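Local coordinates for protein cadherin-23 (Mus musculus, PDB 5UZ8) that probably mediates calcium-dependent adhesion in hearing mechanotransduction, as a cadherin whose successive extracellular repeats bind calcium ions, at residues L258-F270 with Q282-V296. Numbering follows the deposited sequence.
Sequences LTYSLEGPGMEAF and QRPLQSYERFNLTVV
Strands 259-263 and 290-296 run antiparallel, with Ser261 opposite Val296 and Glu263 opposite Thr294 as hydrogen-bonded pairs and Leu262 with Val295 between them as a non-hydrogen-bonded pair, CD2 beside CG2; the Val296 N to Ser261 O bond, 2.8 Å, is nearly straight at 172°. Beyond Glu263 the chain turns through Gly264-Met267 into a short 3-10 segment, bringing the Phe270 ring against Phe291 and Leu293. Phe270 puts its edge against the face of Phe291 in a T-shaped stack, planes at 84°. Leu293 forks: CD1 lies over a face of Phe270, 4.0 Å from the ring centroid, while CD2 presses tightly on Gly266 CA at 3.4 Å. Gln282 N bonds Ala269 O at 2.7 Å. From chi1 60° Arg283 runs extended to NE, passing NH2 3.8 Å from Ala269 CB and gripping Glu289 end-on, NH2 to OE2 at 2.8 Å and NH1 to OE1, which also accepts from Gln286 N; a water links NH2 to Glu268 OE2. A methionine in its place would probably leave the Glu289 carboxylate without its countercharge and break that water link. In this cadherin repeat, strand 259-263 edges a four-strand sheet, and strand 290-298 sits between it and strand 306-316, while Tyr260 and Leu262 pack on Val272 of strand 270-272.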
loop_
_atom_site.group_PDB
_atom_site.type_symbol
_atom_site.label_atom_id
_atom_site.label_comp_id
_atom_site.label_asym_id
_atom_site.label_seq_id
_atom_site.Cartn_x
_atom_site.Cartn_y
_atom_site.Cartn_z
ATOM N N LEU A 258 16.424 -28.992 18.978
ATOM C CA LEU A 258 17.238 -30.153 18.612
ATOM C C LEU A 258 17.300 -31.184 19.704
ATOM O O LEU A 258 17.400 -30.840 20.896
ATOM C CB LEU A 258 18.666 -29.704 18.299
ATOM C CG LEU A 258 18.814 -28.671 17.195
ATOM C CD1 LEU A 258 20.269 -28.238 17.023
ATOM C CD2 LEU A 258 18.249 -29.208 15.893
ATOM N N THR A 259 17.266 -32.448 19.309
ATOM C CA THR A 259 17.479 -33.523 20.238
ATOM C C THR A 259 18.636 -34.375 19.714
ATOM O O THR A 259 18.740 -34.635 18.504
ATOM C CB THR A 259 16.198 -34.343 20.484
ATOM O OG1 THR A 259 15.647 -34.754 19.253
ATOM C CG2 THR A 259 15.146 -33.503 21.152
ATOM N N TYR A 260 19.507 -34.802 20.624
ATOM C CA TYR A 260 20.721 -35.576 20.280
ATOM C C TYR A 260 20.552 -37.063 20.543
ATOM O O TYR A 260 19.900 -37.476 21.498
ATOM C CB TYR A 260 21.905 -35.082 21.097
ATOM C CG TYR A 260 22.202 -33.643 20.834
ATOM C CD1 TYR A 260 22.997 -33.264 19.757
ATOM C CD2 TYR A 260 21.648 -32.643 21.623
ATOM C CE1 TYR A 260 23.257 -31.919 19.511
ATOM C CE2 TYR A 260 21.884 -31.299 21.361
ATOM C CZ TYR A 260 22.690 -30.947 20.299
ATOM O OH TYR A 260 22.933 -29.602 20.024
ATOM N N SER A 261 21.167 -37.874 19.695
ATOM C CA SER A 261 21.199 -39.301 19.885
ATOM C C SER A 261 22.545 -39.799 19.367
ATOM O O SER A 261 23.284 -39.044 18.697
ATOM C CB SER A 261 20.035 -39.967 19.153
ATOM O OG SER A 261 20.064 -39.650 17.767
ATOM N N LEU A 262 22.873 -41.029 19.733
ATOM C CA LEU A 262 24.041 -41.736 19.212
ATOM C C LEU A 262 23.634 -42.921 18.344
ATOM O O LEU A 262 22.613 -43.582 18.605
ATOM C CB LEU A 262 24.883 -42.294 20.350
ATOM C CG LEU A 262 25.369 -41.260 21.344
ATOM C CD1 LEU A 262 26.179 -41.910 22.460
ATOM C CD2 LEU A 262 26.172 -40.174 20.641
ATOM N N GLU A 263 24.486 -43.214 17.368
ATOM C CA GLU A 263 24.302 -44.341 16.437
ATOM C C GLU A 263 25.609 -45.072 16.220
ATOM O O GLU A 263 26.702 -44.559 16.525
ATOM C CB GLU A 263 23.762 -43.835 15.084
ATOM C CG GLU A 263 22.270 -43.658 15.037
ATOM C CD GLU A 263 21.789 -43.097 13.702
ATOM O OE1 GLU A 263 22.581 -43.041 12.733
ATOM O OE2 GLU A 263 20.623 -42.698 13.630
ATOM N N GLY A 264 25.489 -46.318 15.768
ATOM C CA GLY A 264 26.643 -47.106 15.334
ATOM C C GLY A 264 27.320 -47.912 16.423
ATOM O O GLY A 264 26.855 -47.906 17.557
ATOM N N PRO A 265 28.449 -48.581 16.095
ATOM C CA PRO A 265 29.093 -49.637 16.888
ATOM C C PRO A 265 29.535 -49.302 18.314
ATOM O O PRO A 265 29.878 -50.207 19.076
ATOM C CB PRO A 265 30.310 -50.026 16.035
ATOM C CG PRO A 265 30.514 -48.864 15.127
ATOM C CD PRO A 265 29.126 -48.455 14.794
ATOM N N GLY A 266 29.513 -48.046 18.706
ATOM C CA GLY A 266 29.791 -47.751 20.101
ATOM C C GLY A 266 28.636 -47.209 20.897
ATOM O O GLY A 266 28.832 -46.775 22.033
ATOM N N MET A 267 27.436 -47.174 20.341
ATOM C CA MET A 267 26.397 -46.513 21.074
ATOM C C MET A 267 26.276 -47.140 22.479
ATOM O O MET A 267 26.315 -46.392 23.442
ATOM C CB MET A 267 25.087 -46.441 20.328
ATOM C CG MET A 267 24.425 -47.761 20.072
ATOM S SD MET A 267 23.184 -47.479 18.816
ATOM C CE MET A 267 21.880 -46.730 19.790
ATOM N N GLU A 268 26.280 -48.475 22.593
ATOM C CA GLU A 268 26.067 -49.167 23.891
ATOM C C GLU A 268 27.018 -48.800 25.060
ATOM O O GLU A 268 26.657 -48.956 26.228
ATOM C CB GLU A 268 26.048 -50.698 23.683
ATOM C CG GLU A 268 27.398 -51.385 23.343
ATOM C CD GLU A 268 28.076 -50.915 22.037
ATOM O OE1 GLU A 268 27.360 -50.666 21.017
ATOM O OE2 GLU A 268 29.351 -50.776 22.030
ATOM N N ALA A 269 28.222 -48.320 24.744
ATOM C CA ALA A 269 29.188 -47.919 25.764
ATOM C C ALA A 269 29.062 -46.450 26.212
ATOM O O ALA A 269 29.739 -46.044 27.167
ATOM C CB ALA A 269 30.604 -48.195 25.305
ATOM N N PHE A 270 28.249 -45.664 25.517
ATOM C CA PHE A 270 28.081 -44.247 25.831
ATOM C C PHE A 270 26.612 -43.850 25.812
ATOM O O PHE A 270 25.766 -44.595 25.318
ATOM C CB PHE A 270 28.821 -43.401 24.784
ATOM C CG PHE A 270 30.301 -43.664 24.726
ATOM C CD1 PHE A 270 30.804 -44.689 23.963
ATOM C CD2 PHE A 270 31.185 -42.896 25.473
ATOM C CE1 PHE A 270 32.153 -44.957 23.944
ATOM C CE2 PHE A 270 32.549 -43.139 25.439
ATOM C CZ PHE A 270 33.036 -44.170 24.676
ATOM N N GLN A 282 28.878 -45.229 29.613
ATOM C CA GLN A 282 27.908 -46.136 30.280
ATOM C C GLN A 282 28.639 -47.191 31.128
ATOM O O GLN A 282 28.003 -47.958 31.861
ATOM C CB GLN A 282 26.985 -46.844 29.260
ATOM C CG GLN A 282 25.886 -45.995 28.622
ATOM C CD GLN A 282 24.795 -46.834 27.932
ATOM O OE1 GLN A 282 24.291 -47.806 28.502
ATOM N NE2 GLN A 282 24.417 -46.446 26.708
ATOM N N ARG A 283 29.964 -47.231 31.031
ATOM C CA ARG A 283 30.770 -48.227 31.738
ATOM C C ARG A 283 32.226 -47.794 31.754
ATOM O O ARG A 283 32.630 -46.950 30.939
ATOM C CB ARG A 283 30.664 -49.585 31.028
ATOM C CG ARG A 283 31.152 -49.600 29.569
ATOM C CD ARG A 283 31.135 -51.036 29.052
ATOM N NE ARG A 283 31.487 -51.137 27.645
ATOM C CZ ARG A 283 32.730 -51.107 27.161
ATOM N NH1 ARG A 283 33.787 -50.939 27.956
ATOM N NH2 ARG A 283 32.914 -51.218 25.846
ATOM N N PRO A 284 33.042 -48.411 32.629
ATOM C CA PRO A 284 34.486 -48.233 32.465
ATOM C C PRO A 284 34.977 -48.738 31.114
ATOM O O PRO A 284 34.419 -49.701 30.567
ATOM C CB PRO A 284 35.098 -49.078 33.594
ATOM C CG PRO A 284 33.961 -49.850 34.200
ATOM C CD PRO A 284 32.691 -49.173 33.841
ATOM N N LEU A 285 35.997 -48.062 30.577
ATOM C CA LEU A 285 36.613 -48.471 29.343
ATOM C C LEU A 285 38.010 -48.971 29.647
ATOM O O LEU A 285 38.662 -48.466 30.586
ATOM C CB LEU A 285 36.707 -47.280 28.391
ATOM C CG LEU A 285 35.412 -46.457 28.215
ATOM C CD1 LEU A 285 35.655 -45.270 27.293
ATOM C CD2 LEU A 285 34.317 -47.335 27.674
ATOM N N GLN A 286 38.456 -49.952 28.861
ATOM C CA GLN A 286 39.814 -50.450 28.945
ATOM C C GLN A 286 40.670 -49.836 27.824
ATOM O O GLN A 286 40.163 -49.372 26.792
ATOM C CB GLN A 286 39.842 -51.981 28.912
ATOM C CG GLN A 286 39.279 -52.596 30.202
ATOM C CD GLN A 286 39.451 -54.103 30.293
ATOM O OE1 GLN A 286 40.144 -54.723 29.483
ATOM N NE2 GLN A 286 38.855 -54.697 31.340
ATOM N N SER A 287 41.980 -49.822 28.055
ATOM C CA SER A 287 42.875 -48.973 27.270
ATOM C C SER A 287 42.948 -49.329 25.801
ATOM O O SER A 287 43.351 -48.509 25.025
ATOM C CB SER A 287 44.315 -49.003 27.837
ATOM O OG SER A 287 44.850 -50.320 27.838
ATOM N N TYR A 288 42.663 -50.582 25.443
ATOM C CA TYR A 288 42.652 -51.002 24.049
ATOM C C TYR A 288 41.462 -50.438 23.242
ATOM O O TYR A 288 41.478 -50.491 22.013
ATOM C CB TYR A 288 42.675 -52.543 23.942
ATOM C CG TYR A 288 41.337 -53.175 24.266
ATOM C CD1 TYR A 288 40.976 -53.433 25.579
ATOM C CD2 TYR A 288 40.410 -53.482 23.247
ATOM C CE1 TYR A 288 39.739 -54.005 25.899
ATOM C CE2 TYR A 288 39.170 -54.027 23.560
ATOM C CZ TYR A 288 38.843 -54.277 24.897
ATOM O OH TYR A 288 37.607 -54.779 25.251
ATOM N N GLU A 289 40.424 -49.961 23.923
ATOM C CA GLU A 289 39.142 -49.631 23.253
ATOM C C GLU A 289 39.221 -48.333 22.447
ATOM O O GLU A 289 39.848 -47.367 22.882
ATOM C CB GLU A 289 37.995 -49.583 24.266
ATOM C CG GLU A 289 37.867 -50.904 25.038
ATOM C CD GLU A 289 36.515 -51.081 25.708
ATOM O OE1 GLU A 289 36.448 -51.044 26.953
ATOM O OE2 GLU A 289 35.517 -51.179 24.953
ATOM N N ARG A 290 38.590 -48.335 21.276
ATOM C CA ARG A 290 38.516 -47.160 20.396
ATOM C C ARG A 290 37.145 -47.158 19.732
ATOM O O ARG A 290 36.676 -48.194 19.262
ATOM C CB ARG A 290 39.546 -47.201 19.289
ATOM C CG ARG A 290 40.997 -47.298 19.760
ATOM C CD ARG A 290 41.988 -46.689 18.738
ATOM N NE ARG A 290 41.360 -46.367 17.446
ATOM C CZ ARG A 290 41.432 -45.193 16.795
ATOM N NH1 ARG A 290 42.175 -44.166 17.250
ATOM N NH2 ARG A 290 40.782 -45.053 15.637
ATOM N N PHE A 291 36.518 -45.999 19.694
ATOM C CA PHE A 291 35.165 -45.891 19.205
ATOM C C PHE A 291 35.132 -44.778 18.162
ATOM O O PHE A 291 35.803 -43.752 18.357
ATOM C CB PHE A 291 34.239 -45.522 20.340
ATOM C CG PHE A 291 34.268 -46.482 21.484
ATOM C CD1 PHE A 291 35.183 -46.321 22.520
ATOM C CD2 PHE A 291 33.417 -47.571 21.510
ATOM C CE1 PHE A 291 35.226 -47.207 23.573
ATOM C CE2 PHE A 291 33.437 -48.446 22.585
ATOM C CZ PHE A 291 34.357 -48.274 23.603
ATOM N N ASN A 292 34.409 -45.009 17.063
ATOM C CA ASN A 292 34.019 -43.888 16.188
ATOM C C ASN A 292 32.499 -43.870 16.162
ATOM O O ASN A 292 31.845 -44.640 15.490
ATOM C CB ASN A 292 34.649 -43.909 14.793
ATOM C CG ASN A 292 34.774 -42.495 14.183
ATOM O OD1 ASN A 292 34.481 -41.499 14.826
ATOM N ND2 ASN A 292 35.217 -42.426 12.947
ATOM N N LEU A 293 31.969 -42.986 16.993
ATOM C CA LEU A 293 30.532 -42.863 17.235
ATOM C C LEU A 293 29.940 -41.923 16.212
ATOM O O LEU A 293 30.657 -41.043 15.666
ATOM C CB LEU A 293 30.269 -42.289 18.614
ATOM C CG LEU A 293 30.921 -43.033 19.781
ATOM C CD1 LEU A 293 30.702 -42.325 21.124
ATOM C CD2 LEU A 293 30.388 -44.436 19.814
ATOM N N THR A 294 28.664 -42.127 15.918
ATOM C CA THR A 294 27.929 -41.194 15.091
ATOM C C THR A 294 26.976 -40.435 15.985
ATOM O O THR A 294 26.164 -41.060 16.688
ATOM C CB THR A 294 27.141 -41.931 14.005
ATOM O OG1 THR A 294 28.067 -42.567 13.132
ATOM C CG2 THR A 294 26.350 -40.940 13.196
ATOM N N VAL A 295 27.113 -39.114 16.013
ATOM C CA VAL A 295 26.265 -38.250 16.853
ATOM C C VAL A 295 25.242 -37.641 15.909
ATOM O O VAL A 295 25.610 -37.121 14.849
ATOM C CB VAL A 295 27.082 -37.146 17.532
ATOM C CG1 VAL A 295 26.220 -36.291 18.450
ATOM C CG2 VAL A 295 28.223 -37.751 18.337
ATOM N N VAL A 296 23.974 -37.713 16.282
ATOM C CA VAL A 296 22.885 -37.240 15.439
ATOM C C VAL A 296 22.172 -36.121 16.182
ATOM O O VAL A 296 21.905 -36.265 17.370
ATOM C CB VAL A 296 21.867 -38.359 15.196
ATOM C CG1 VAL A 296 20.771 -37.932 14.222
ATOM C CG2 VAL A 296 22.552 -39.624 14.733
HETATM O O HOH W 1 29.323 -45.085 14.958
HETATM O O HOH W 2 30.962 -52.142 23.941
HETATM O O HOH W 3 24.271 -49.686 26.946
#